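Long-range contact in ErfK/YbiS/YcfS/YnhG family protein (Xylanimonas cellulosilytica, PDB 4LPQ), which probably acts as a peptidoglycan L,D-transpeptidase in cell wall synthesis, the chain pairing a putative peptidoglycan-binding domain with the catalytic domain: residues A[53-61]-A[91-99]. Residues are numbered along the deposited sequence; the frame is centred on the assembly and turned at random.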
ATOM      1  N   GLN A  53       4.900   2.401  -9.172  1.00 10.47           N
ATOM      2  CA  GLN A  53       4.893   3.752  -9.758  1.00 11.27           C
ATOM      3  C   GLN A  53       4.969   4.792  -8.661  1.00 10.79           C
ATOM      4  O   GLN A  53       5.707   5.772  -8.797  1.00 12.21           O
ATOM      5  CB  GLN A  53       3.718   3.993 -10.706  1.00 11.11           C
ATOM      6  CG  GLN A  53       3.741   3.127 -11.942  1.00 11.73           C
ATOM      7  CD  GLN A  53       2.584   3.298 -12.821  1.00 12.20           C
ATOM      8  OE1 GLN A  53       1.439   3.389 -12.399  1.00 12.98           O
ATOM      9  NE2 GLN A  53       2.902   3.313 -14.118  1.00 13.34           N
ATOM     10  N   LYS A  54       4.169   4.638  -7.607  1.00 10.95           N
ATOM     11  CA  LYS A  54       4.305   5.535  -6.456  1.00 11.67           C
ATOM     12  C   LYS A  54       5.714   5.601  -5.872  1.00 11.36           C
ATOM     13  O   LYS A  54       6.256   6.665  -5.654  1.00 12.99           O
ATOM     14  CB  LYS A  54       3.335   5.078  -5.357  1.00 11.21           C
ATOM     15  CG  LYS A  54       1.857   5.352  -5.668  1.00 11.12           C
ATOM     16  CD  LYS A  54       0.938   4.705  -4.669  1.00 11.30           C
ATOM     17  CE  LYS A  54      -0.451   5.237  -4.678  1.00 11.72           C
ATOM     18  NZ  LYS A  54      -1.223   4.669  -3.506  1.00 11.95           N
ATOM     19  N   ALA A  55       6.300   4.436  -5.638  1.00 11.70           N
ATOM     20  CA  ALA A  55       7.581   4.382  -5.011  1.00 12.12           C
ATOM     21  C   ALA A  55       8.624   5.136  -5.870  1.00 12.95           C
ATOM     22  O   ALA A  55       9.477   5.855  -5.401  1.00 13.53           O
ATOM     23  CB  ALA A  55       7.983   2.958  -4.793  1.00 12.83           C
ATOM     24  N   ALA A  56       8.577   4.874  -7.189  1.00 11.82           N
ATOM     25  CA  ALA A  56       9.538   5.371  -8.146  1.00 11.31           C
ATOM     26  C   ALA A  56       9.254   6.836  -8.514  1.00 12.30           C
ATOM     27  O   ALA A  56      10.029   7.403  -9.313  1.00 15.76           O
ATOM     28  CB  ALA A  56       9.587   4.472  -9.370  1.00 13.49           C
ATOM     29  N   GLY A  57       8.174   7.420  -8.067  1.00 12.54           N
ATOM     30  CA  GLY A  57       7.847   8.792  -8.390  1.00 13.96           C
ATOM     31  C   GLY A  57       7.257   9.027  -9.781  1.00 13.33           C
ATOM     32  O   GLY A  57       7.412  10.136 -10.303  1.00 17.15           O
ATOM     33  N   LEU A  58       6.657   7.975 -10.344  1.00 12.67           N
ATOM     34  CA  LEU A  58       6.135   8.024 -11.694  1.00 12.16           C
ATOM     35  C   LEU A  58       4.666   8.282 -11.714  1.00 12.55           C
ATOM     36  O   LEU A  58       3.952   8.074 -10.724  1.00 14.29           O
ATOM     37  CB  LEU A  58       6.414   6.666 -12.341  1.00 14.25           C
ATOM     38  CG  LEU A  58       7.873   6.283 -12.319  1.00 14.79           C
ATOM     39  CD1 LEU A  58       8.015   4.962 -12.902  1.00 19.13           C
ATOM     40  CD2 LEU A  58       8.745   7.347 -13.016  1.00 21.16           C
ATOM     41  N   TYR A  59       4.179   8.739 -12.855  1.00 13.28           N
ATOM     42  CA  TYR A  59       2.756   9.001 -13.021  1.00 13.59           C
ATOM     43  C   TYR A  59       1.982   7.708 -12.753  1.00 11.72           C
ATOM     44  O   TYR A  59       2.322   6.635 -13.263  1.00 12.57           O
ATOM     45  CB  TYR A  59       2.504   9.497 -14.460  1.00 15.10           C
ATOM     46  CG  TYR A  59       1.126  10.035 -14.744  1.00 12.78           C
ATOM     47  CD1 TYR A  59       0.724  11.259 -14.267  1.00 13.72           C
ATOM     48  CD2 TYR A  59       0.274   9.331 -15.524  1.00 12.71           C
ATOM     49  CE1 TYR A  59      -0.537  11.729 -14.586  1.00 14.79           C
ATOM     50  CE2 TYR A  59      -0.950   9.805 -15.867  1.00 15.11           C
ATOM     51  CZ  TYR A  59      -1.370  10.997 -15.406  1.00 15.55           C
ATOM     52  OH  TYR A  59      -2.616  11.471 -15.759  1.00 17.78           O
ATOM     53  N   ARG A  60       0.960   7.813 -11.904  1.00 13.37           N
ATOM     54  CA  ARG A  60       0.318   6.624 -11.337  1.00 13.02           C
ATOM     55  C   ARG A  60      -0.827   6.183 -12.216  1.00 15.17           C
ATOM     56  O   ARG A  60      -1.976   6.180 -11.835  1.00 25.97           O
ATOM     57  CB  ARG A  60      -0.146   6.921  -9.944  1.00 12.45           C
ATOM     58  CG  ARG A  60       0.942   7.428  -8.979  1.00 12.48           C
ATOM     59  CD  ARG A  60       0.347   8.016  -7.715  1.00 12.38           C
ATOM     60  NE  ARG A  60       1.414   8.589  -6.914  1.00 11.75           N
ATOM     61  CZ  ARG A  60       1.217   9.223  -5.730  1.00 12.01           C
ATOM     62  NH1 ARG A  60       0.039   9.202  -5.153  1.00 13.39           N
ATOM     63  NH2 ARG A  60       2.244   9.767  -5.088  1.00 12.71           N
ATOM     64  N   ASP A  61      -0.576   5.690 -13.376  1.00 12.49           N
ATOM     65  CA  ASP A  61      -1.563   5.282 -14.351  1.00 11.98           C
ATOM     66  C   ASP A  61      -1.736   3.779 -14.545  1.00 10.98           C
ATOM     67  O   ASP A  61      -2.681   3.368 -15.266  1.00 12.45           O
ATOM     68  CB  ASP A  61      -1.337   5.958 -15.702  1.00 14.14           C
ATOM     69  CG  ASP A  61      -0.012   5.540 -16.355  1.00 13.15           C
ATOM     70  OD1 ASP A  61       0.658   4.604 -15.861  1.00 13.02           O
ATOM     71  OD2 ASP A  61       0.378   6.160 -17.388  1.00 14.36           O
ATOM     72  N   ASP A  91       4.783   6.300   3.957  1.00 12.10           N
ATOM     73  CA  ASP A  91       5.196   7.459   3.197  1.00 13.39           C
ATOM     74  C   ASP A  91       3.997   8.129   2.651  1.00 12.19           C
ATOM     75  O   ASP A  91       3.397   7.638   1.682  1.00 13.73           O
ATOM     76  CB  ASP A  91       6.236   7.051   2.131  1.00 13.66           C
ATOM     77  CG  ASP A  91       6.787   8.231   1.365  1.00 13.87           C
ATOM     78  OD1 ASP A  91       6.087   9.276   1.228  1.00 16.02           O
ATOM     79  OD2 ASP A  91       7.944   8.076   0.887  1.00 17.35           O
ATOM     80  N   LEU A  92       3.553   9.210   3.286  1.00 13.75           N
ATOM     81  CA  LEU A  92       2.315   9.890   2.907  1.00 14.56           C
ATOM     82  C   LEU A  92       2.385  10.566   1.571  1.00 11.56           C
ATOM     83  O   LEU A  92       1.396  10.589   0.836  1.00 15.46           O
ATOM     84  CB  LEU A  92       1.850  10.826   4.007  1.00 15.90           C
ATOM     85  CG  LEU A  92       1.549  10.163   5.361  1.00 16.81           C
ATOM     86  CD1 LEU A  92       1.316  11.208   6.396  1.00 23.69           C
ATOM     87  CD2 LEU A  92       0.364   9.182   5.198  1.00 18.19           C
ATOM     88  N   ASP A  93       3.553  11.104   1.182  1.00 13.68           N
ATOM     89  CA  ASP A  93       3.696  11.713  -0.120  1.00 14.21           C
ATOM     90  C   ASP A  93       3.578  10.686  -1.246  1.00 13.07           C
ATOM     91  O   ASP A  93       2.924  10.917  -2.286  1.00 14.82           O
ATOM     92  CB  ASP A  93       5.020  12.448  -0.252  1.00 15.65           C
ATOM     93  CG  ASP A  93       5.069  13.729   0.579  1.00 22.89           C
ATOM     94  OD1 ASP A  93       4.077  14.139   1.241  1.00 26.35           O
ATOM     95  OD2 ASP A  93       6.180  14.285   0.601  1.00 31.34           O
ATOM     96  N   LYS A  94       4.207   9.546  -1.079  1.00 12.72           N
ATOM     97  CA  LYS A  94       4.179   8.481  -2.068  1.00 12.24           C
ATOM     98  C   LYS A  94       2.980   7.556  -1.956  1.00 11.72           C
ATOM     99  O   LYS A  94       2.661   6.809  -2.886  1.00 13.12           O
ATOM    100  CB  LYS A  94       5.479   7.670  -2.067  1.00 13.64           C
ATOM    101  CG  LYS A  94       6.678   8.497  -2.472  1.00 13.19           C
ATOM    102  CD  LYS A  94       7.940   7.652  -2.597  1.00 14.18           C
ATOM    103  CE  LYS A  94       9.096   8.438  -3.234  1.00 18.86           C
ATOM    104  NZ  LYS A  94      10.314   7.604  -3.415  1.00 18.54           N
ATOM    105  N   GLN A  95       2.273   7.598  -0.826  1.00 11.45           N
ATOM    106  CA  GLN A  95       1.110   6.766  -0.597  1.00 11.05           C
ATOM    107  C   GLN A  95       1.457   5.268  -0.672  1.00 10.67           C
ATOM    108  O   GLN A  95       0.767   4.458  -1.325  1.00 11.46           O
ATOM    109  CB  GLN A  95      -0.032   7.145  -1.531  1.00 12.13           C
ATOM    110  CG  GLN A  95      -0.605   8.559  -1.282  1.00 12.82           C
ATOM    111  CD  GLN A  95      -1.522   8.556  -0.080  1.00 11.63           C
ATOM    112  OE1 GLN A  95      -2.606   7.967  -0.106  1.00 12.96           O
ATOM    113  NE2 GLN A  95      -0.988   9.077   1.030  1.00 13.59           N
ATOM    114  N   ILE A  96       2.536   4.864   0.067  1.00 10.66           N
ATOM    115  CA  ILE A  96       2.949   3.483   0.190  1.00 11.35           C
ATOM    116  C   ILE A  96       3.228   3.182   1.658  1.00 11.23           C
ATOM    117  O   ILE A  96       3.624   4.063   2.437  1.00 11.94           O
ATOM    118  CB  ILE A  96       4.176   3.170  -0.714  1.00 11.75           C
ATOM    119  CG1 ILE A  96       5.367   4.021  -0.374  1.00 12.79           C
ATOM    120  CG2 ILE A  96       3.816   3.272  -2.183  1.00 13.16           C
ATOM    121  CD1 ILE A  96       6.581   3.866  -1.256  1.00 13.54           C
ATOM    122  N   LEU A  97       3.067   1.897   1.944  1.00 10.73           N
ATOM    123  CA  LEU A  97       3.415   1.325   3.233  1.00 11.62           C
ATOM    124  C   LEU A  97       4.591   0.402   3.023  1.00 11.72           C
ATOM    125  O   LEU A  97       4.609  -0.438   2.121  1.00 12.03           O
ATOM    126  CB  LEU A  97       2.180   0.598   3.822  1.00 11.72           C
ATOM    127  CG  LEU A  97       2.388  -0.052   5.182  1.00 12.89           C
ATOM    128  CD1 LEU A  97       1.056  -0.118   5.893  1.00 15.09           C
ATOM    129  CD2 LEU A  97       2.929  -1.470   5.012  1.00 14.10           C
ATOM    130  N   LEU A  98       5.605   0.540   3.867  1.00 12.64           N
ATOM    131  CA  LEU A  98       6.784  -0.259   3.852  1.00 12.06           C
ATOM    132  C   LEU A  98       6.834  -1.174   5.100  1.00 13.09           C
ATOM    133  O   LEU A  98       6.747  -0.643   6.216  1.00 14.07           O
ATOM    134  CB  LEU A  98       8.047   0.584   3.821  1.00 12.79           C
ATOM    135  CG  LEU A  98       8.090   1.745   2.840  1.00 14.70           C
ATOM    136  CD1 LEU A  98       9.408   2.497   2.936  1.00 16.60           C
ATOM    137  CD2 LEU A  98       7.868   1.232   1.447  1.00 15.62           C
ATOM    138  N   ALA A  99       6.974  -2.481   4.886  1.00 12.57           N
ATOM    139  CA  ALA A  99       7.223  -3.421   5.976  1.00 14.05           C
ATOM    140  C   ALA A  99       8.748  -3.504   5.975  1.00 13.78           C
ATOM    141  O   ALA A  99       9.364  -3.994   5.043  1.00 15.36           O
ATOM    142  CB  ALA A  99       6.565  -4.734   5.666  1.00 15.18           C
TER
HETATM  143  O   HOH W   1      -2.958   6.876  -2.792  1.00 13.23           O
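K54 and K94 reach past each other in opposite directions, each with CG beside its backbone N (chi1 -72° and -64°), and the extended chains beyond carry each ammonium to a main-chain carbonyl of the other segment. K94 NZ lies in the carbonyl plane of A55 and donates to its O at 2.8 Å, in the last turn of helix 43-56, where the Schellman motif at G57 ends the helix. K54 runs alongside the carbonyl of K94, with CB 3.1 Å from K94 O, and NZ meets a lone pair of Q95 O at 3.0 Å. The same NZ also bonds N110 and a water that lies within hydrogen-bonding distance of Q95 OE1. R60 adds an edge-on bond, NH2 to D93 O at 3.1 Å, while K54 CG and K94 O sit over one guanidinium face near its rim and NH1 reaches T174. Apolar contact is limited to I96, whose CD1 lies 3.9 Å from A55 CB and whose CG2 meets K54 CB. Cutting K54 back to an alanine is likely to leave Q95 O and N110 without their ammonium partner and open a gap over the R60 guanidinium. The G1 beta bulge of Q95 and I96 opposite D91 shapes the turn into strand 96-101. Three cationic side chains thus dock on backbone carbonyls across the domain junction, a link that probably relies on backbone position more than on charge pairing.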